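Thermosome subunit (PDB 3AQ1) is an archaeal group II chaperonin that probably binds unfolded proteins and uses ATP hydrolysis to help them fold. Local coordinates at residues 98-112 with 341-353. Residues are numbered along the deposited sequence; the frame is centred on the assembly and turned at random.
Sequences PDDEAALIKIAGTAI and ALNDALHVVGVVI
Helix 101-109 packs against residues 341-353 of the long helix 332-355; the axes of these segments come within 8.7 Å and their directions differ by 132°. The two backbones come closest at Ala108 and Ala345, with CA atoms 4.8 Å apart. Both residues are small, and their CB atoms touch. No hydrogen bond links the two segments, and the contact is almost wholly apolar.

Val349 divides its branches between two residues. Its CG2 lies against Ala108 CB (3.4 Å), while CG1 meets Leu104 CD2 at 3.7 Å. The same CD2 of Leu104 also lies 3.6 Å from Ile353 CG1, and Leu104 crosses both side chains at about a right angle. Ile107 and Val352 meet tip to tip, CD1 against CG1. With chi1 at -76°, Ile107 CG2 lies opposite its backbone N, and from there it meets Val348 CG1 at 3.9 Å. Beyond this, Pro98 sets CG against Ile353 CG2.

At the other end, residues Gly109 to Ile112 form a type I beta turn. Ala111 lays its CB on the backbone of the long helix, 3.6 Å from Ala345 N. Ile112 places CG1 against Ala345 CB. Thr110 OG1 donates to Ile107 O (2.7 Å) in the carbonyl plane, and Thr110 N gives that oxygen a second bond. Ile96 also touches Leu104 and Val352, while Thr128 of helix 121-132 touches Ala345.

This is close helix-helix packing at small alanines. It joins parts of the chain 229 residues apart, on either side of the sequence that includes the seven-stranded mixed sheet, consistent with the intermediate domain of a group II chaperonin.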
ATOM      1  N   PRO A  98       9.811 -11.855   2.192  1.00 66.79           N
ATOM      2  CA  PRO A  98       9.739 -11.466   0.778  1.00 60.24           C
ATOM      3  C   PRO A  98      10.028 -12.672  -0.084  1.00 62.17           C
ATOM      4  O   PRO A  98       9.907 -12.598  -1.302  1.00 68.73           O
ATOM      5  CB  PRO A  98      10.886 -10.465   0.625  1.00 60.95           C
ATOM      6  CG  PRO A  98      11.155  -9.967   1.987  1.00 64.99           C
ATOM      7  CD  PRO A  98      10.849 -11.107   2.918  1.00 68.60           C
ATOM      8  N   ASP A  99      10.409 -13.771   0.561  1.00 64.27           N
ATOM      9  CA  ASP A  99      10.782 -14.992  -0.131  1.00 73.79           C
ATOM     10  C   ASP A  99       9.685 -16.023  -0.140  1.00 79.06           C
ATOM     11  O   ASP A  99       9.610 -16.826  -1.067  1.00 87.57           O
ATOM     12  CB  ASP A  99      12.032 -15.602   0.499  1.00 84.46           C
ATOM     13  CG  ASP A  99      13.305 -14.926   0.033  1.00 92.85           C
ATOM     14  OD1 ASP A  99      13.307 -14.304  -1.061  1.00 82.90           O
ATOM     15  OD2 ASP A  99      14.307 -15.025   0.765  1.00102.16           O
ATOM     16  N   ASP A 100       8.850 -16.019   0.897  1.00 82.48           N
ATOM     17  CA  ASP A 100       7.765 -16.992   1.004  1.00 73.71           C
ATOM     18  C   ASP A 100       6.707 -16.687  -0.057  1.00 64.42           C
ATOM     19  O   ASP A 100       5.698 -16.036   0.206  1.00 72.07           O
ATOM     20  CB  ASP A 100       7.179 -17.005   2.419  1.00 78.99           C
ATOM     21  CG  ASP A 100       6.292 -18.224   2.674  1.00 98.15           C
ATOM     22  OD1 ASP A 100       5.927 -18.916   1.693  1.00 96.81           O
ATOM     23  OD2 ASP A 100       5.959 -18.487   3.854  1.00106.94           O
ATOM     24  N   GLU A 101       6.960 -17.161  -1.268  1.00 58.20           N
ATOM     25  CA  GLU A 101       6.198 -16.749  -2.442  1.00 57.98           C
ATOM     26  C   GLU A 101       4.764 -17.279  -2.458  1.00 58.29           C
ATOM     27  O   GLU A 101       3.825 -16.541  -2.736  1.00 50.90           O
ATOM     28  CB  GLU A 101       6.934 -17.175  -3.706  1.00 54.25           C
ATOM     29  CG  GLU A 101       6.302 -16.679  -4.980  1.00 71.90           C
ATOM     30  CD  GLU A 101       7.043 -17.163  -6.218  1.00 88.23           C
ATOM     31  OE1 GLU A 101       6.420 -17.909  -7.011  1.00 89.15           O
ATOM     32  OE2 GLU A 101       8.239 -16.802  -6.393  1.00 81.98           O
ATOM     33  N   ALA A 102       4.594 -18.561  -2.172  1.00 59.49           N
ATOM     34  CA  ALA A 102       3.263 -19.142  -2.164  1.00 64.31           C
ATOM     35  C   ALA A 102       2.344 -18.385  -1.200  1.00 61.85           C
ATOM     36  O   ALA A 102       1.143 -18.228  -1.458  1.00 52.38           O
ATOM     37  CB  ALA A 102       3.330 -20.616  -1.801  1.00 64.91           C
ATOM     38  N   ALA A 103       2.918 -17.911  -0.098  1.00 57.74           N
ATOM     39  CA  ALA A 103       2.142 -17.210   0.916  1.00 54.55           C
ATOM     40  C   ALA A 103       1.870 -15.777   0.490  1.00 56.88           C
ATOM     41  O   ALA A 103       0.792 -15.238   0.764  1.00 58.04           O
ATOM     42  CB  ALA A 103       2.849 -17.244   2.260  1.00 49.09           C
ATOM     43  N   LEU A 104       2.856 -15.160  -0.164  1.00 51.33           N
ATOM     44  CA  LEU A 104       2.671 -13.831  -0.739  1.00 47.60           C
ATOM     45  C   LEU A 104       1.576 -13.847  -1.803  1.00 50.63           C
ATOM     46  O   LEU A 104       0.750 -12.943  -1.868  1.00 50.90           O
ATOM     47  CB  LEU A 104       3.969 -13.315  -1.347  1.00 44.21           C
ATOM     48  CG  LEU A 104       5.061 -12.861  -0.391  1.00 43.38           C
ATOM     49  CD1 LEU A 104       6.368 -12.631  -1.158  1.00 31.44           C
ATOM     50  CD2 LEU A 104       4.606 -11.614   0.337  1.00 35.85           C
ATOM     51  N   ILE A 105       1.581 -14.882  -2.636  1.00 49.86           N
ATOM     52  CA  ILE A 105       0.544 -15.065  -3.634  1.00 53.36           C
ATOM     53  C   ILE A 105      -0.822 -15.327  -3.009  1.00 54.98           C
ATOM     54  O   ILE A 105      -1.851 -14.905  -3.544  1.00 51.74           O
ATOM     55  CB  ILE A 105       0.888 -16.209  -4.571  1.00 48.20           C
ATOM     56  CG1 ILE A 105       1.879 -15.709  -5.614  1.00 40.82           C
ATOM     57  CG2 ILE A 105      -0.373 -16.746  -5.227  1.00 42.10           C
ATOM     58  CD1 ILE A 105       1.913 -16.522  -6.864  1.00 35.49           C
ATOM     59  N   LYS A 106      -0.823 -16.026  -1.878  1.00 57.88           N
ATOM     60  CA  LYS A 106      -2.046 -16.238  -1.106  1.00 56.12           C
ATOM     61  C   LYS A 106      -2.536 -14.919  -0.506  1.00 56.73           C
ATOM     62  O   LYS A 106      -3.731 -14.613  -0.554  1.00 65.59           O
ATOM     63  CB  LYS A 106      -1.815 -17.261   0.006  1.00 54.01           C
ATOM     64  CG  LYS A 106      -3.074 -17.932   0.533  1.00 63.54           C
ATOM     65  CD  LYS A 106      -2.837 -18.463   1.944  1.00 73.80           C
ATOM     66  CE  LYS A 106      -3.292 -19.900   2.118  1.00 82.55           C
ATOM     67  NZ  LYS A 106      -4.768 -20.045   2.034  1.00 85.47           N
ATOM     68  N   ILE A 107      -1.612 -14.146   0.060  1.00 47.32           N
ATOM     69  CA  ILE A 107      -1.933 -12.836   0.620  1.00 44.50           C
ATOM     70  C   ILE A 107      -2.536 -11.909  -0.444  1.00 45.42           C
ATOM     71  O   ILE A 107      -3.645 -11.405  -0.273  1.00 40.41           O
ATOM     72  CB  ILE A 107      -0.703 -12.208   1.318  1.00 45.09           C
ATOM     73  CG1 ILE A 107      -0.478 -12.893   2.660  1.00 56.55           C
ATOM     74  CG2 ILE A 107      -0.866 -10.701   1.535  1.00 37.72           C
ATOM     75  CD1 ILE A 107       0.736 -12.405   3.394  1.00 62.09           C
ATOM     76  N   ALA A 108      -1.823 -11.713  -1.547  1.00 41.68           N
ATOM     77  CA  ALA A 108      -2.324 -10.903  -2.656  1.00 40.65           C
ATOM     78  C   ALA A 108      -3.708 -11.358  -3.130  1.00 44.20           C
ATOM     79  O   ALA A 108      -4.566 -10.532  -3.434  1.00 45.82           O
ATOM     80  CB  ALA A 108      -1.328 -10.898  -3.827  1.00 42.00           C
ATOM     81  N   GLY A 109      -3.916 -12.668  -3.198  1.00 50.52           N
ATOM     82  CA  GLY A 109      -5.216 -13.222  -3.538  1.00 46.60           C
ATOM     83  C   GLY A 109      -6.368 -12.596  -2.758  1.00 55.49           C
ATOM     84  O   GLY A 109      -7.441 -12.366  -3.306  1.00 61.51           O
ATOM     85  N   THR A 110      -6.151 -12.306  -1.478  1.00 51.96           N
ATOM     86  CA  THR A 110      -7.222 -11.794  -0.635  1.00 44.96           C
ATOM     87  C   THR A 110      -7.763 -10.438  -1.096  1.00 47.92           C
ATOM     88  O   THR A 110      -8.898 -10.074  -0.767  1.00 56.38           O
ATOM     89  CB  THR A 110      -6.794 -11.673   0.847  1.00 49.84           C
ATOM     90  OG1 THR A 110      -5.906 -10.555   1.018  1.00 44.60           O
ATOM     91  CG2 THR A 110      -6.133 -12.958   1.335  1.00 46.07           C
ATOM     92  N   ALA A 111      -6.965  -9.685  -1.844  1.00 42.14           N
ATOM     93  CA  ALA A 111      -7.384  -8.343  -2.278  1.00 49.98           C
ATOM     94  C   ALA A 111      -8.104  -8.350  -3.631  1.00 51.29           C
ATOM     95  O   ALA A 111      -8.575  -7.317  -4.113  1.00 59.73           O
ATOM     96  CB  ALA A 111      -6.193  -7.369  -2.292  1.00 35.15           C
ATOM     97  N   ILE A 112      -8.213  -9.536  -4.209  1.00 38.28           N
ATOM     98  CA  ILE A 112      -8.680  -9.698  -5.570  1.00 52.23           C
ATOM     99  C   ILE A 112      -9.933 -10.559  -5.569  1.00 60.42           C
ATOM    100  O   ILE A 112      -9.858 -11.789  -5.616  1.00 61.93           O
ATOM    101  CB  ILE A 112      -7.577 -10.381  -6.434  1.00 48.95           C
ATOM    102  CG1 ILE A 112      -6.234  -9.652  -6.275  1.00 43.03           C
ATOM    103  CG2 ILE A 112      -8.008 -10.492  -7.894  1.00 42.81           C
ATOM    104  CD1 ILE A 112      -5.107 -10.250  -7.109  1.00 44.49           C
ATOM    105  N   ALA A 341      -7.996  -3.717  -8.823  1.00 38.52           N
ATOM    106  CA  ALA A 341      -7.627  -4.900  -8.075  1.00 45.58           C
ATOM    107  C   ALA A 341      -6.120  -4.907  -7.733  1.00 52.74           C
ATOM    108  O   ALA A 341      -5.745  -4.930  -6.554  1.00 51.94           O
ATOM    109  CB  ALA A 341      -8.043  -6.147  -8.826  1.00 41.78           C
ATOM    110  N   LEU A 342      -5.273  -4.866  -8.762  1.00 45.18           N
ATOM    111  CA  LEU A 342      -3.815  -4.798  -8.592  1.00 45.12           C
ATOM    112  C   LEU A 342      -3.373  -3.746  -7.574  1.00 47.24           C
ATOM    113  O   LEU A 342      -2.541  -4.027  -6.711  1.00 44.61           O
ATOM    114  CB  LEU A 342      -3.130  -4.541  -9.944  1.00 44.66           C
ATOM    115  CG  LEU A 342      -1.610  -4.498 -10.078  1.00 41.21           C
ATOM    116  CD1 LEU A 342      -0.951  -5.792  -9.639  1.00 34.62           C
ATOM    117  CD2 LEU A 342      -1.313  -4.232 -11.513  1.00 50.71           C
ATOM    118  N   ASN A 343      -3.923  -2.536  -7.669  1.00 46.47           N
ATOM    119  CA  ASN A 343      -3.579  -1.503  -6.703  1.00 47.62           C
ATOM    120  C   ASN A 343      -3.791  -1.989  -5.275  1.00 49.48           C
ATOM    121  O   ASN A 343      -2.936  -1.810  -4.433  1.00 52.33           O
ATOM    122  CB  ASN A 343      -4.340  -0.199  -6.964  1.00 53.13           C
ATOM    123  CG  ASN A 343      -3.441   0.897  -7.495  1.00 74.55           C
ATOM    124  OD1 ASN A 343      -2.403   1.202  -6.901  1.00 81.60           O
ATOM    125  ND2 ASN A 343      -3.828   1.496  -8.622  1.00 80.10           N
ATOM    126  N   ASP A 344      -4.921  -2.630  -5.002  1.00 49.91           N
ATOM    127  CA  ASP A 344      -5.151  -3.138  -3.658  1.00 49.43           C
ATOM    128  C   ASP A 344      -4.164  -4.229  -3.284  1.00 49.12           C
ATOM    129  O   ASP A 344      -3.559  -4.180  -2.214  1.00 51.73           O
ATOM    130  CB  ASP A 344      -6.578  -3.643  -3.496  1.00 54.42           C
ATOM    131  CG  ASP A 344      -7.579  -2.529  -3.462  1.00 59.03           C
ATOM    132  OD1 ASP A 344      -7.193  -1.400  -3.097  1.00 63.62           O
ATOM    133  OD2 ASP A 344      -8.752  -2.781  -3.810  1.00 66.57           O
ATOM    134  N   ALA A 345      -4.000  -5.212  -4.164  1.00 40.73           N
ATOM    135  CA  ALA A 345      -3.112  -6.331  -3.869  1.00 38.79           C
ATOM    136  C   ALA A 345      -1.673  -5.875  -3.643  1.00 44.45           C
ATOM    137  O   ALA A 345      -1.010  -6.357  -2.728  1.00 51.14           O
ATOM    138  CB  ALA A 345      -3.181  -7.376  -4.955  1.00 36.74           C
ATOM    139  N   LEU A 346      -1.192  -4.957  -4.479  1.00 47.28           N
ATOM    140  CA  LEU A 346       0.158  -4.423  -4.333  1.00 47.77           C
ATOM    141  C   LEU A 346       0.355  -3.894  -2.912  1.00 44.43           C
ATOM    142  O   LEU A 346       1.305  -4.271  -2.234  1.00 49.37           O
ATOM    143  CB  LEU A 346       0.448  -3.325  -5.373  1.00 46.12           C
ATOM    144  CG  LEU A 346       0.705  -3.778  -6.816  1.00 43.58           C
ATOM    145  CD1 LEU A 346       0.535  -2.646  -7.806  1.00 43.65           C
ATOM    146  CD2 LEU A 346       2.051  -4.430  -6.974  1.00 36.50           C
ATOM    147  N   HIS A 347      -0.566  -3.049  -2.461  1.00 45.12           N
ATOM    148  CA  HIS A 347      -0.526  -2.469  -1.116  1.00 53.09           C
ATOM    149  C   HIS A 347      -0.540  -3.495   0.010  1.00 56.93           C
ATOM    150  O   HIS A 347       0.314  -3.444   0.893  1.00 58.89           O
ATOM    151  CB  HIS A 347      -1.659  -1.458  -0.929  1.00 55.29           C
ATOM    152  CG  HIS A 347      -1.397  -0.142  -1.598  1.00 84.29           C
ATOM    153  ND1 HIS A 347      -0.858   0.938  -0.930  1.00 97.20           N
ATOM    154  CD2 HIS A 347      -1.576   0.262  -2.880  1.00 84.60           C
ATOM    155  CE1 HIS A 347      -0.734   1.952  -1.768  1.00 96.88           C
ATOM    156  NE2 HIS A 347      -1.160   1.567  -2.958  1.00 88.91           N
ATOM    157  N   VAL A 348      -1.502  -4.416  -0.019  1.00 52.76           N
ATOM    158  CA  VAL A 348      -1.589  -5.449   1.010  1.00 55.75           C
ATOM    159  C   VAL A 348      -0.282  -6.233   1.101  1.00 51.38           C
ATOM    160  O   VAL A 348       0.272  -6.423   2.180  1.00 62.13           O
ATOM    161  CB  VAL A 348      -2.763  -6.434   0.776  1.00 52.34           C
ATOM    162  CG1 VAL A 348      -2.878  -7.376   1.948  1.00 45.57           C
ATOM    163  CG2 VAL A 348      -4.061  -5.681   0.602  1.00 56.55           C
ATOM    164  N   VAL A 349       0.214  -6.691  -0.033  1.00 38.90           N
ATOM    165  CA  VAL A 349       1.485  -7.402  -0.040  1.00 43.51           C
ATOM    166  C   VAL A 349       2.661  -6.533   0.457  1.00 49.58           C
ATOM    167  O   VAL A 349       3.498  -6.990   1.244  1.00 44.74           O
ATOM    168  CB  VAL A 349       1.766  -7.981  -1.419  1.00 34.30           C
ATOM    169  CG1 VAL A 349       3.096  -8.735  -1.420  1.00 32.76           C
ATOM    170  CG2 VAL A 349       0.622  -8.893  -1.812  1.00 32.72           C
ATOM    171  N   GLY A 350       2.712  -5.283   0.006  1.00 43.10           N
ATOM    172  CA  GLY A 350       3.704  -4.346   0.495  1.00 44.97           C
ATOM    173  C   GLY A 350       3.677  -4.239   2.008  1.00 52.22           C
ATOM    174  O   GLY A 350       4.688  -4.418   2.681  1.00 54.38           O
ATOM    175  N   VAL A 351       2.500  -3.956   2.548  1.00 53.69           N
ATOM    176  CA  VAL A 351       2.344  -3.780   3.983  1.00 52.95           C
ATOM    177  C   VAL A 351       2.664  -5.046   4.777  1.00 54.57           C
ATOM    178  O   VAL A 351       3.254  -4.976   5.842  1.00 56.73           O
ATOM    179  CB  VAL A 351       0.938  -3.281   4.325  1.00 54.89           C
ATOM    180  CG1 VAL A 351       0.672  -3.414   5.825  1.00 54.98           C
ATOM    181  CG2 VAL A 351       0.767  -1.839   3.832  1.00 43.31           C
ATOM    182  N   VAL A 352       2.284  -6.205   4.260  1.00 52.00           N
ATOM    183  CA  VAL A 352       2.629  -7.451   4.928  1.00 47.50           C
ATOM    184  C   VAL A 352       4.149  -7.647   4.945  1.00 49.59           C
ATOM    185  O   VAL A 352       4.729  -7.961   5.986  1.00 53.68           O
ATOM    186  CB  VAL A 352       1.936  -8.665   4.271  1.00 46.34           C
ATOM    187  CG1 VAL A 352       2.535  -9.957   4.763  1.00 43.46           C
ATOM    188  CG2 VAL A 352       0.449  -8.638   4.544  1.00 44.54           C
ATOM    189  N   ILE A 353       4.792  -7.450   3.798  1.00 49.41           N
ATOM    190  CA  ILE A 353       6.236  -7.630   3.701  1.00 48.13           C
ATOM    191  C   ILE A 353       6.955  -6.687   4.663  1.00 55.71           C
ATOM    192  O   ILE A 353       7.937  -7.058   5.302  1.00 53.63           O
ATOM    193  CB  ILE A 353       6.738  -7.434   2.254  1.00 50.13           C
ATOM    194  CG1 ILE A 353       6.313  -8.624   1.393  1.00 49.88           C
ATOM    195  CG2 ILE A 353       8.262  -7.259   2.215  1.00 46.91           C
ATOM    196  CD1 ILE A 353       6.775  -8.548  -0.027  1.00 57.29           C
TER